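Local coordinates for shikimate kinase (Aquifex aeolicus, PDB 2PT5), which probably transfers a phosphate from ATP to the 3-hydroxyl of shikimate, a step toward chorismate and the aromatic amino acids, at residues A[6-11]-A[99-104]; A[80-85]-A[135-140]; A[14-19]-A[151-156]; A[29-34]-A[72-77]. All blocks are in the same frame, centred on the assembly; numbering follows the deposited sequence.

The four contacts are arranged around a five-stranded parallel sheet, ordered 28-30, 72-75, 2-6, 95-100, 142-145, as in other P-loop kinases. Interaction 1 joins the loop after strand 2-6 to the end of strand 95-100, and interaction 4 pairs edge strand 28-30 with 72-75. Interaction 3 packs helices 13-24 and 150-162; interaction 2 ties helix 127-137 to the turn between helices 78-81 and 84-91. Centres of interactions 1 and 2 lie about 12 Å apart, those of 2 and 3 about 20 Å. Along the chain, interaction 4 is nested inside the loops closed by interactions 1 and 3. Interactions 1, 2 and 4 adjoin the predicted nucleotide and shikimate sites; interaction 3 packs away from them.

Interaction 1. Residues A[6-11]-A[99-104]; sequences IGFMCS and IDIPFE
Ile6 and Ile99 meet where a P-loop (Walker A) leaves its strand, beside the end of the neighbouring parallel strand 95-100. The amide of Ile99 gives a bond of 3.1 Å to the carbonyl O of Ile6, almost in line with that C=O. No further direct backbone hydrogen bond joins the two segments.

The tight part lies around Ile99 and Gly7. With its CG2 anti to the backbone N (chi1 -61° for CG1), Ile99 sets that methyl 3.2 Å from the carbonyl O of Ser11. Gly7 is forced twice over: its backbone angles suit glycine, and a CB there would run into the carbonyl O of Ile99. Ile101 fills the next layer, its CD1 reaching 3.7 Å from Cys10 SG and 4.0 Å from Ser11 CB.

Between the two segments the fit is looser at Phe8, whose CB comes no nearer than 4.5 Å to Ile101 CD1. A water bridges the backbones there, accepting from Phe8 N and donating to the carbonyl O of Ile99. The Phe8 ring is nonetheless buried by other residues, stacking on Phe130 and touching Arg133, a probable shikimate ligand. The solvent side is at Cys10, partly exposed and joined by a disulfide to Cys110.

Cys10 and Ser11 belong to the predicted ATP site, so the strand end backs part of the nucleotide loop. That loop is also braced internally: the carbonyl O of Phe8 closes a type I turn by accepting from Ser11 N at 3.0 Å and, in the carbonyl plane, from Ser11 OG at 2.6 Å.

Interaction 2. Residues A[80-85]-A[135-140]; sequences LGANEE and KIYSKA
Ile136 lays its branched side chain against Ala82 and Glu84, at the turn between helices 78-81 and 84-91. Its CG2, anti to the backbone N (chi1 -56° for CG1), is set 3.5 Å from the carbonyl O of Ala82. A second bend at chi2 (-57°) turns Ile136 CD1 to Glu84, where it meets CG at 3.6 Å as well as CD at 3.5 Å. The two side chains cross at about a right angle.

Tyr137, one residue on, works differently. It offers a ring edge: Tyr137 CE1 lies 3.6 Å from Gly81 C, and Gly81 CA is in the ring plane. A side chain at Gly81 would crowd that edge. Phe8 meets the same ring edge-to-face.

At the exposed rim, the extended chain of Lys139 lays CD and CE alongside Glu84 OE2, with Lys139 CE 3.4 Å from that oxygen. The bend at chi4 (-61°) then sets where the amino group goes, Lys139 NZ standing 4.4 Å from Glu84 OE2.

No hydrogen bond joins the two segments, and between them the contact is van der Waals. The polar tie comes from just outside, where the Tyr137 hydroxyl bonds to the carbonyl of Gly78, a residue of the predicted shikimate site. The attraction between Glu84 and Lys139, beyond salt-bridge range and open to solvent, is likely to add only a modest pull.

Interaction 3. Residues A[14-19]-A[151-156]; sequences STVGSL and EEVVKE
Val16, Val153 and Val154 share one torsional choice: CG1 anti to the backbone N (chi1 166° in Val16) and CG2 beside it. On two helices that meet at a slant, this points Val16 into the seam with both methyls, whereas Val153 answers with CB and CG1 and Val154 with CG2 alone. Val16 CG2 rests 4.0 Å from Val153 CB, the two side chains crossing nearly perpendicularly. Past Val154 the same residue slides in the opposite sense, Val16 CG1 lying 4.1 Å from Val154 CG2.

One turn further on, Leu19 closes the outer end of the seam. Leu19 CB sits 3.6 Å from Val154 CG2, the shortest approach between the two segments, and Leu19 CD1 reaches out to the backbone N of Glu151 at 4.0 Å. Val154 CG2 is therefore gripped by both Val16 and Leu19. No hydrogen bond crosses, and the contact is apolar packing. An alanine in place of Val16 would take away both methyls that meet Val153 and Val154, and is likely to leave a gap in this seam with Val154 supported mainly by Leu19.

The axes of the two short helical segments come within 9.2 Å at a crossing angle of -59°. Beneath them lies the sheet: Val153 also touches Val144 of strand 142-145, and Val16 CG1 packs on Ile99 CD1. Ser14 and Thr15, predicted to bind nucleotide and, for Ser14, magnesium, lie on other sides of the first helix. A helix that follows the P-loop and packs on the sheet beside the C-terminal helix is characteristic of the alpha/beta P-loop kinase fold.

Interaction 4. Residues A[29-34]-A[72-77]; sequences YDVDEE and VVISTG
Asp30 and Ser75 meet side by side on neighbouring parallel strands, where Ser75 OG donates to Asp30 OD1 at 2.6 Å along the oxygen's anti lone pair. Around this pair runs the backbone ladder: Tyr29 N bonds to the carbonyl O of Val73, Ser75 N to that of Tyr29, and Val31 N, at a nearly straight 173°, to that of Ser75.

On the other face of the sheet, the Tyr29 ring receives Val72 CG2 at its edge, 3.6 Å from CD2, and Val31 CG2 lies 3.8 Å from Ile74 CG2. Further along, Asp32 OD1 closes to 3.7 Å from Gly77 CA, leaving no room for a side chain there; Asp32 probably binds shikimate.

What fixes Asp30 is a capping box. With CG anti to the backbone N (chi1 171°), its OD2 accepts from Glu33 N at 2.9 Å, while Glu33 OE2 accepts from Asp30 N at 3.1 Å from above the carboxylate plane. An alanine here would lose both the helix cap and the mate of Ser75 OG, and would probably leave the start of helix 31-39 less firmly placed.

Strand 28-30 is the sheet's edge within this chain; strand 2-6 flanks 72-75 on its far side and takes Thr76 OG1 through the carbonyl of Leu5, while helix 52-66 covers Val31 and Ile74, and helix 13-24 lies over Val73.

Interaction 1. Residues A[6-11]-A[99-104]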
loop_
_atom_site.group_PDB
_atom_site.type_symbol
_atom_site.label_atom_id
_atom_site.label_comp_id
_atom_site.label_asym_id
_atom_site.label_seq_id
_atom_site.Cartn_x
_atom_site.Cartn_y
_atom_site.Cartn_z
ATOM N N ILE A 6 -0.106 -2.408 3.096
ATOM C CA ILE A 6 -1.309 -1.900 2.457
ATOM C C ILE A 6 -1.907 -0.769 3.275
ATOM O O ILE A 6 -1.644 -0.648 4.472
ATOM C CB ILE A 6 -2.359 -3.032 2.275
ATOM C CG1 ILE A 6 -2.956 -3.435 3.626
ATOM C CG2 ILE A 6 -1.698 -4.248 1.650
ATOM C CD1 ILE A 6 -3.925 -4.618 3.548
ATOM N N GLY A 7 -2.705 0.066 2.620
ATOM C CA GLY A 7 -3.330 1.183 3.302
ATOM C C GLY A 7 -3.442 2.360 2.355
ATOM O O GLY A 7 -3.084 2.253 1.174
ATOM N N PHE A 8 -3.919 3.493 2.862
ATOM C CA PHE A 8 -4.067 4.668 2.017
ATOM C C PHE A 8 -2.712 5.273 1.640
ATOM O O PHE A 8 -1.700 5.080 2.327
ATOM C CB PHE A 8 -4.968 5.717 2.696
ATOM C CG PHE A 8 -6.363 5.221 2.978
ATOM C CD1 PHE A 8 -6.710 4.747 4.246
ATOM C CD2 PHE A 8 -7.318 5.177 1.965
ATOM C CE1 PHE A 8 -7.990 4.233 4.504
ATOM C CE2 PHE A 8 -8.598 4.666 2.210
ATOM C CZ PHE A 8 -8.933 4.193 3.486
HETATM N N MSE A 9 -2.717 5.998 0.529
HETATM C CA MSE A 9 -1.531 6.647 -0.017
HETATM C C MSE A 9 -0.719 7.460 0.989
HETATM O O MSE A 9 0.511 7.480 0.940
HETATM C CB MSE A 9 -1.953 7.552 -1.177
HETATM C CG MSE A 9 -0.925 8.591 -1.586
HETATM SE SE MSE A 9 -1.765 10.334 -1.795
HETATM C CE MSE A 9 -1.216 11.143 -0.126
ATOM N N CYS A 10 -1.406 8.131 1.904
ATOM C CA CYS A 10 -0.727 8.958 2.889
ATOM C C CYS A 10 -0.499 8.251 4.221
ATOM O O CYS A 10 -0.436 8.905 5.263
ATOM C CB CYS A 10 -1.547 10.229 3.121
ATOM S SG CYS A 10 -3.285 9.866 3.546
ATOM N N SER A 11 -0.371 6.929 4.209
ATOM C CA SER A 11 -0.165 6.215 5.463
ATOM C C SER A 11 1.306 5.867 5.715
ATOM O O SER A 11 1.629 5.177 6.677
ATOM C CB SER A 11 -1.035 4.948 5.514
ATOM O OG SER A 11 -0.710 4.059 4.467
ATOM N N ILE A 99 -1.203 -0.505 7.559
ATOM C CA ILE A 99 -0.761 0.657 8.316
ATOM C C ILE A 99 -1.983 1.565 8.321
ATOM O O ILE A 99 -2.273 2.271 7.349
ATOM C CB ILE A 99 0.429 1.331 7.631
ATOM C CG1 ILE A 99 1.591 0.336 7.557
ATOM C CG2 ILE A 99 0.824 2.576 8.396
ATOM C CD1 ILE A 99 2.771 0.808 6.705
ATOM N N ASP A 100 -2.696 1.516 9.439
ATOM C CA ASP A 100 -3.949 2.235 9.639
ATOM C C ASP A 100 -3.877 3.666 10.166
ATOM O O ASP A 100 -3.261 3.921 11.193
ATOM C CB ASP A 100 -4.810 1.406 10.599
ATOM C CG ASP A 100 -6.248 1.876 10.662
ATOM O OD1 ASP A 100 -6.885 1.648 11.709
ATOM O OD2 ASP A 100 -6.745 2.445 9.667
ATOM N N ILE A 101 -4.514 4.590 9.451
ATOM C CA ILE A 101 -4.606 5.984 9.882
ATOM C C ILE A 101 -6.096 6.337 9.896
ATOM O O ILE A 101 -6.856 5.904 9.019
ATOM C CB ILE A 101 -3.888 6.969 8.925
ATOM C CG1 ILE A 101 -4.342 6.730 7.487
ATOM C CG2 ILE A 101 -2.375 6.841 9.080
ATOM C CD1 ILE A 101 -3.788 7.745 6.497
ATOM N N PRO A 102 -6.538 7.112 10.899
ATOM C CA PRO A 102 -7.938 7.531 11.039
ATOM C C PRO A 102 -8.362 8.521 9.953
ATOM O O PRO A 102 -7.518 9.158 9.321
ATOM C CB PRO A 102 -7.974 8.141 12.437
ATOM C CG PRO A 102 -6.588 8.712 12.583
ATOM C CD PRO A 102 -5.721 7.613 12.018
ATOM N N PHE A 103 -9.669 8.654 9.744
ATOM C CA PHE A 103 -10.179 9.547 8.703
ATOM C C PHE A 103 -9.632 10.967 8.777
ATOM O O PHE A 103 -9.295 11.542 7.751
ATOM C CB PHE A 103 -11.716 9.588 8.730
ATOM C CG PHE A 103 -12.344 10.259 7.519
ATOM C CD1 PHE A 103 -12.042 9.828 6.224
ATOM C CD2 PHE A 103 -13.292 11.273 7.677
ATOM C CE1 PHE A 103 -12.680 10.392 5.102
ATOM C CE2 PHE A 103 -13.936 11.842 6.561
ATOM C CZ PHE A 103 -13.628 11.398 5.274
ATOM N N GLU A 104 -9.531 11.538 9.978
ATOM C CA GLU A 104 -9.032 12.907 10.100
ATOM C C GLU A 104 -7.585 13.050 9.609
ATOM O O GLU A 104 -7.224 14.079 9.038
ATOM C CB GLU A 104 -9.160 13.428 11.550
ATOM C CG GLU A 104 -8.253 12.742 12.562
ATOM C CD GLU A 104 -8.916 11.575 13.258
ATOM O OE1 GLU A 104 -9.933 11.054 12.740
ATOM O OE2 GLU A 104 -8.407 11.169 14.322
HETATM O O HOH W 1 -4.252 3.446 5.830
#

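Interaction 2. Residues A[80-85]-A[135-140]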
loop_
_atom_site.group_PDB
_atom_site.type_symbol
_atom_site.label_atom_id
_atom_site.label_comp_id
_atom_site.label_asym_id
_atom_site.label_seq_id
_atom_site.Cartn_x
_atom_site.Cartn_y
_atom_site.Cartn_z
ATOM N N LEU A 80 -4.872 -1.126 -5.159
ATOM C CA LEU A 80 -4.386 -2.505 -5.149
ATOM C C LEU A 80 -4.600 -3.156 -3.783
ATOM O O LEU A 80 -5.052 -4.294 -3.696
ATOM C CB LEU A 80 -2.899 -2.550 -5.522
ATOM C CG LEU A 80 -2.351 -3.946 -5.826
ATOM C CD1 LEU A 80 -3.133 -4.557 -6.977
ATOM C CD2 LEU A 80 -0.865 -3.849 -6.170
ATOM N N GLY A 81 -4.275 -2.432 -2.715
ATOM C CA GLY A 81 -4.454 -2.986 -1.384
ATOM C C GLY A 81 -5.919 -3.194 -1.034
ATOM O O GLY A 81 -6.253 -3.956 -0.131
ATOM N N ALA A 82 -6.801 -2.505 -1.748
ATOM C CA ALA A 82 -8.233 -2.625 -1.505
ATOM C C ALA A 82 -8.838 -3.658 -2.460
ATOM O O ALA A 82 -10.051 -3.881 -2.461
ATOM C CB ALA A 82 -8.915 -1.258 -1.690
ATOM N N ASN A 83 -7.979 -4.279 -3.268
ATOM C CA ASN A 83 -8.390 -5.303 -4.238
ATOM C C ASN A 83 -8.311 -6.668 -3.545
ATOM O O ASN A 83 -7.227 -7.221 -3.364
ATOM C CB ASN A 83 -7.446 -5.268 -5.447
ATOM C CG ASN A 83 -7.850 -6.236 -6.548
ATOM O OD1 ASN A 83 -8.150 -7.397 -6.292
ATOM N ND2 ASN A 83 -7.840 -5.757 -7.788
ATOM N N GLU A 84 -9.461 -7.213 -3.161
ATOM C CA GLU A 84 -9.494 -8.490 -2.462
ATOM C C GLU A 84 -8.797 -9.645 -3.176
ATOM O O GLU A 84 -8.188 -10.500 -2.532
ATOM C CB GLU A 84 -10.938 -8.852 -2.116
ATOM C CG GLU A 84 -11.494 -7.972 -1.000
ATOM C CD GLU A 84 -12.813 -8.467 -0.457
ATOM O OE1 GLU A 84 -13.869 -8.057 -0.986
ATOM O OE2 GLU A 84 -12.784 -9.275 0.498
ATOM N N GLU A 85 -8.865 -9.680 -4.498
ATOM C CA GLU A 85 -8.184 -10.751 -5.207
ATOM C C GLU A 85 -6.687 -10.596 -4.932
ATOM O O GLU A 85 -6.021 -11.531 -4.482
ATOM C CB GLU A 85 -8.451 -10.658 -6.708
ATOM C CG GLU A 85 -8.105 -11.927 -7.471
ATOM C CD GLU A 85 -8.524 -11.862 -8.928
ATOM O OE1 GLU A 85 -7.754 -11.327 -9.755
ATOM O OE2 GLU A 85 -9.635 -12.338 -9.244
ATOM N N LYS A 135 -12.301 -1.204 4.987
ATOM C CA LYS A 135 -12.901 -2.481 5.373
ATOM C C LYS A 135 -12.074 -3.618 4.773
ATOM O O LYS A 135 -11.918 -4.683 5.378
ATOM C CB LYS A 135 -14.348 -2.568 4.864
ATOM C CG LYS A 135 -15.337 -1.724 5.655
ATOM C CD LYS A 135 -16.744 -1.747 5.034
ATOM C CE LYS A 135 -17.684 -0.807 5.784
ATOM N NZ LYS A 135 -18.964 -0.532 5.050
ATOM N N ILE A 136 -11.551 -3.389 3.575
ATOM C CA ILE A 136 -10.733 -4.396 2.923
ATOM C C ILE A 136 -9.355 -4.403 3.605
ATOM O O ILE A 136 -8.846 -5.456 3.979
ATOM C CB ILE A 136 -10.573 -4.096 1.419
ATOM C CG1 ILE A 136 -11.956 -3.973 0.756
ATOM C CG2 ILE A 136 -9.749 -5.193 0.758
ATOM C CD1 ILE A 136 -12.842 -5.204 0.915
ATOM N N TYR A 137 -8.763 -3.225 3.781
ATOM C CA TYR A 137 -7.456 -3.141 4.433
ATOM C C TYR A 137 -7.463 -3.916 5.746
ATOM O O TYR A 137 -6.515 -4.644 6.053
ATOM C CB TYR A 137 -7.074 -1.686 4.734
ATOM C CG TYR A 137 -6.851 -0.795 3.534
ATOM C CD1 TYR A 137 -6.337 -1.301 2.344
ATOM C CD2 TYR A 137 -7.132 0.572 3.603
ATOM C CE1 TYR A 137 -6.113 -0.469 1.244
ATOM C CE2 TYR A 137 -6.913 1.413 2.514
ATOM C CZ TYR A 137 -6.403 0.884 1.338
ATOM O OH TYR A 137 -6.224 1.700 0.244
ATOM N N SER A 138 -8.543 -3.760 6.514
ATOM C CA SER A 138 -8.678 -4.418 7.817
ATOM C C SER A 138 -8.592 -5.933 7.769
ATOM O O SER A 138 -8.500 -6.574 8.808
ATOM C CB SER A 138 -10.001 -4.020 8.497
ATOM O OG SER A 138 -10.030 -2.637 8.825
ATOM N N LYS A 139 -8.629 -6.511 6.574
ATOM C CA LYS A 139 -8.548 -7.960 6.445
ATOM C C LYS A 139 -7.094 -8.433 6.493
ATOM O O LYS A 139 -6.812 -9.621 6.354
ATOM C CB LYS A 139 -9.210 -8.405 5.134
ATOM C CG LYS A 139 -10.709 -8.112 5.081
ATOM C CD LYS A 139 -11.323 -8.524 3.754
ATOM C CE LYS A 139 -12.842 -8.412 3.796
ATOM N NZ LYS A 139 -13.427 -9.299 4.841
ATOM N N ALA A 140 -6.183 -7.489 6.716
ATOM C CA ALA A 140 -4.751 -7.767 6.772
ATOM C C ALA A 140 -4.342 -8.653 7.950
ATOM O O ALA A 140 -4.960 -8.614 9.012
ATOM C CB ALA A 140 -3.979 -6.445 6.833
#

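Interaction 3. Residues A[14-19]-A[151-156]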
loop_
_atom_site.group_PDB
_atom_site.type_symbol
_atom_site.label_atom_id
_atom_site.label_comp_id
_atom_site.label_asym_id
_atom_site.label_seq_id
_atom_site.Cartn_x
_atom_site.Cartn_y
_atom_site.Cartn_z
ATOM N N SER A 14 5.447 3.611 1.771
ATOM C CA SER A 14 6.750 3.691 1.120
ATOM C C SER A 14 7.902 3.924 2.111
ATOM O O SER A 14 8.911 3.220 2.071
ATOM C CB SER A 14 6.734 4.807 0.070
ATOM O OG SER A 14 7.927 4.805 -0.694
ATOM N N THR A 15 7.748 4.900 3.001
ATOM C CA THR A 15 8.788 5.210 3.979
ATOM C C THR A 15 9.011 4.075 4.986
ATOM O O THR A 15 10.143 3.649 5.224
ATOM C CB THR A 15 8.455 6.516 4.723
ATOM O OG1 THR A 15 9.344 6.679 5.835
ATOM C CG2 THR A 15 7.025 6.500 5.214
ATOM N N VAL A 16 7.929 3.584 5.577
ATOM C CA VAL A 16 8.020 2.485 6.524
ATOM C C VAL A 16 8.602 1.250 5.827
ATOM O O VAL A 16 9.386 0.505 6.414
ATOM C CB VAL A 16 6.626 2.158 7.102
ATOM C CG1 VAL A 16 6.646 0.808 7.811
ATOM C CG2 VAL A 16 6.203 3.276 8.072
ATOM N N GLY A 17 8.218 1.048 4.568
ATOM C CA GLY A 17 8.715 -0.089 3.812
ATOM C C GLY A 17 10.227 -0.087 3.667
ATOM O O GLY A 17 10.875 -1.117 3.842
ATOM N N SER A 18 10.790 1.067 3.340
ATOM C CA SER A 18 12.237 1.193 3.196
ATOM C C SER A 18 12.945 0.914 4.524
ATOM O O SER A 18 13.899 0.134 4.572
ATOM C CB SER A 18 12.607 2.600 2.711
ATOM O OG SER A 18 14.019 2.775 2.691
ATOM N N LEU A 19 12.480 1.561 5.591
ATOM C CA LEU A 19 13.055 1.375 6.921
ATOM C C LEU A 19 12.962 -0.100 7.312
ATOM O O LEU A 19 13.910 -0.693 7.832
ATOM C CB LEU A 19 12.300 2.231 7.953
ATOM C CG LEU A 19 12.481 3.758 7.961
ATOM C CD1 LEU A 19 11.483 4.387 8.917
ATOM C CD2 LEU A 19 13.899 4.121 8.390
ATOM N N GLU A 151 9.475 5.452 12.214
ATOM C CA GLU A 151 10.327 4.566 13.004
ATOM C C GLU A 151 9.548 3.821 14.074
ATOM O O GLU A 151 9.876 2.683 14.404
ATOM C CB GLU A 151 11.481 5.342 13.653
ATOM C CG GLU A 151 11.067 6.571 14.456
ATOM C CD GLU A 151 10.813 7.787 13.579
ATOM O OE1 GLU A 151 10.557 8.881 14.134
ATOM O OE2 GLU A 151 10.874 7.649 12.337
ATOM N N GLU A 152 8.520 4.463 14.619
ATOM C CA GLU A 152 7.706 3.826 15.643
ATOM C C GLU A 152 6.832 2.736 15.036
ATOM O O GLU A 152 6.587 1.708 15.660
ATOM C CB GLU A 152 6.840 4.866 16.357
ATOM C CG GLU A 152 7.633 5.706 17.330
ATOM C CD GLU A 152 8.471 4.842 18.252
ATOM O OE1 GLU A 152 7.895 3.946 18.908
ATOM O OE2 GLU A 152 9.701 5.056 18.314
ATOM N N VAL A 153 6.368 2.968 13.815
ATOM C CA VAL A 153 5.538 1.984 13.129
ATOM C C VAL A 153 6.389 0.759 12.800
ATOM O O VAL A 153 5.908 -0.369 12.856
ATOM C CB VAL A 153 4.944 2.570 11.828
ATOM C CG1 VAL A 153 4.140 1.506 11.091
ATOM C CG2 VAL A 153 4.078 3.783 12.162
ATOM N N VAL A 154 7.658 0.985 12.461
ATOM C CA VAL A 154 8.571 -0.116 12.147
ATOM C C VAL A 154 8.746 -1.008 13.376
ATOM O O VAL A 154 8.706 -2.233 13.268
ATOM C CB VAL A 154 9.967 0.404 11.679
ATOM C CG1 VAL A 154 10.962 -0.742 11.596
ATOM C CG2 VAL A 154 9.842 1.058 10.309
ATOM N N LYS A 155 8.943 -0.396 14.541
ATOM C CA LYS A 155 9.102 -1.166 15.774
ATOM C C LYS A 155 7.845 -1.989 16.018
ATOM O O LYS A 155 7.916 -3.122 16.495
ATOM C CB LYS A 155 9.333 -0.240 16.970
ATOM C CG LYS A 155 10.678 0.455 16.969
ATOM C CD LYS A 155 10.787 1.404 18.146
ATOM C CE LYS A 155 12.115 2.128 18.159
ATOM N NZ LYS A 155 12.155 3.126 19.266
ATOM N N GLU A 156 6.694 -1.403 15.695
ATOM C CA GLU A 156 5.414 -2.084 15.856
ATOM C C GLU A 156 5.387 -3.321 14.969
ATOM O O GLU A 156 5.041 -4.418 15.413
ATOM C CB GLU A 156 4.262 -1.154 15.455
ATOM C CG GLU A 156 3.907 -0.071 16.469
ATOM C CD GLU A 156 2.894 0.934 15.920
ATOM O OE1 GLU A 156 1.839 0.507 15.402
ATOM O OE2 GLU A 156 3.152 2.154 16.008
#

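Interaction 4. Residues A[29-34]-A[72-77]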
loop_
_atom_site.group_PDB
_atom_site.type_symbol
_atom_site.label_atom_id
_atom_site.label_comp_id
_atom_site.label_asym_id
_atom_site.label_seq_id
_atom_site.Cartn_x
_atom_site.Cartn_y
_atom_site.Cartn_z
ATOM N N TYR A 29 10.319 -2.651 -2.508
ATOM C CA TYR A 29 9.759 -2.290 -3.801
ATOM C C TYR A 29 8.362 -1.726 -3.595
ATOM O O TYR A 29 7.609 -2.192 -2.734
ATOM C CB TYR A 29 9.682 -3.515 -4.719
ATOM C CG TYR A 29 11.005 -3.917 -5.307
ATOM C CD1 TYR A 29 11.557 -3.201 -6.364
ATOM C CD2 TYR A 29 11.733 -4.985 -4.780
ATOM C CE1 TYR A 29 12.802 -3.529 -6.880
ATOM C CE2 TYR A 29 12.988 -5.324 -5.292
ATOM C CZ TYR A 29 13.513 -4.587 -6.341
ATOM O OH TYR A 29 14.754 -4.881 -6.847
ATOM N N ASP A 30 8.040 -0.711 -4.385
ATOM C CA ASP A 30 6.735 -0.080 -4.345
ATOM C C ASP A 30 6.095 -0.335 -5.701
ATOM O O ASP A 30 6.651 0.042 -6.729
ATOM C CB ASP A 30 6.862 1.422 -4.125
ATOM C CG ASP A 30 5.534 2.133 -4.287
ATOM O OD1 ASP A 30 4.639 1.924 -3.446
ATOM O OD2 ASP A 30 5.380 2.881 -5.270
ATOM N N VAL A 31 4.930 -0.971 -5.706
ATOM C CA VAL A 31 4.256 -1.298 -6.962
ATOM C C VAL A 31 4.063 -0.112 -7.902
ATOM O O VAL A 31 4.507 -0.157 -9.045
ATOM C CB VAL A 31 2.882 -1.940 -6.703
ATOM C CG1 VAL A 31 2.167 -2.201 -8.036
ATOM C CG2 VAL A 31 3.064 -3.236 -5.902
ATOM N N ASP A 32 3.406 0.945 -7.431
ATOM C CA ASP A 32 3.174 2.105 -8.282
ATOM C C ASP A 32 4.453 2.637 -8.915
ATOM O O ASP A 32 4.463 2.980 -10.104
ATOM C CB ASP A 32 2.475 3.213 -7.494
ATOM C CG ASP A 32 0.972 2.972 -7.346
ATOM O OD1 ASP A 32 0.318 3.755 -6.624
ATOM O OD2 ASP A 32 0.444 2.012 -7.954
ATOM N N GLU A 33 5.531 2.709 -8.135
ATOM C CA GLU A 33 6.800 3.212 -8.668
ATOM C C GLU A 33 7.335 2.259 -9.742
ATOM O O GLU A 33 7.918 2.696 -10.734
ATOM C CB GLU A 33 7.823 3.392 -7.534
ATOM C CG GLU A 33 9.029 2.476 -7.601
ATOM C CD GLU A 33 9.710 2.289 -6.249
ATOM O OE1 GLU A 33 9.928 3.301 -5.540
ATOM O OE2 GLU A 33 10.029 1.121 -5.907
ATOM N N GLU A 34 7.125 0.959 -9.556
ATOM C CA GLU A 34 7.592 -0.019 -10.537
ATOM C C GLU A 34 6.709 0.024 -11.783
ATOM O O GLU A 34 7.193 -0.102 -12.906
ATOM C CB GLU A 34 7.581 -1.428 -9.936
ATOM C CG GLU A 34 8.578 -1.597 -8.809
ATOM C CD GLU A 34 9.962 -1.108 -9.198
ATOM O OE1 GLU A 34 10.524 -1.624 -10.183
ATOM O OE2 GLU A 34 10.491 -0.200 -8.527
ATOM N N VAL A 72 11.366 -9.959 0.423
ATOM C CA VAL A 72 11.132 -8.619 -0.092
ATOM C C VAL A 72 9.984 -7.941 0.652
ATOM O O VAL A 72 9.095 -8.610 1.195
ATOM C CB VAL A 72 10.768 -8.698 -1.601
ATOM C CG1 VAL A 72 9.392 -9.348 -1.761
ATOM C CG2 VAL A 72 10.810 -7.316 -2.247
ATOM N N VAL A 73 10.030 -6.614 0.702
ATOM C CA VAL A 73 8.970 -5.833 1.321
ATOM C C VAL A 73 8.375 -5.095 0.141
ATOM O O VAL A 73 9.089 -4.397 -0.594
ATOM C CB VAL A 73 9.503 -4.806 2.321
ATOM C CG1 VAL A 73 8.352 -3.958 2.855
ATOM C CG2 VAL A 73 10.222 -5.510 3.457
ATOM N N ILE A 74 7.077 -5.269 -0.062
ATOM C CA ILE A 74 6.393 -4.626 -1.171
ATOM C C ILE A 74 5.284 -3.718 -0.663
ATOM O O ILE A 74 4.390 -4.182 0.048
ATOM C CB ILE A 74 5.759 -5.681 -2.096
ATOM C CG1 ILE A 74 6.850 -6.541 -2.733
ATOM C CG2 ILE A 74 4.915 -5.013 -3.155
ATOM C CD1 ILE A 74 6.304 -7.810 -3.363
ATOM N N SER A 75 5.356 -2.431 -1.010
ATOM C CA SER A 75 4.323 -1.474 -0.629
ATOM C C SER A 75 3.356 -1.476 -1.812
ATOM O O SER A 75 3.781 -1.599 -2.961
ATOM C CB SER A 75 4.910 -0.070 -0.413
ATOM O OG SER A 75 5.589 0.390 -1.573
ATOM N N THR A 76 2.063 -1.367 -1.530
ATOM C CA THR A 76 1.049 -1.392 -2.582
ATOM C C THR A 76 0.324 -0.053 -2.726
ATOM O O THR A 76 0.372 0.791 -1.832
ATOM C CB THR A 76 0.009 -2.496 -2.296
ATOM O OG1 THR A 76 -0.650 -2.220 -1.053
ATOM C CG2 THR A 76 0.689 -3.860 -2.195
ATOM N N GLY A 77 -0.344 0.144 -3.854
ATOM C CA GLY A 77 -1.065 1.390 -4.066
ATOM C C GLY A 77 -2.387 1.380 -3.323
ATOM O O GLY A 77 -2.800 0.338 -2.821
#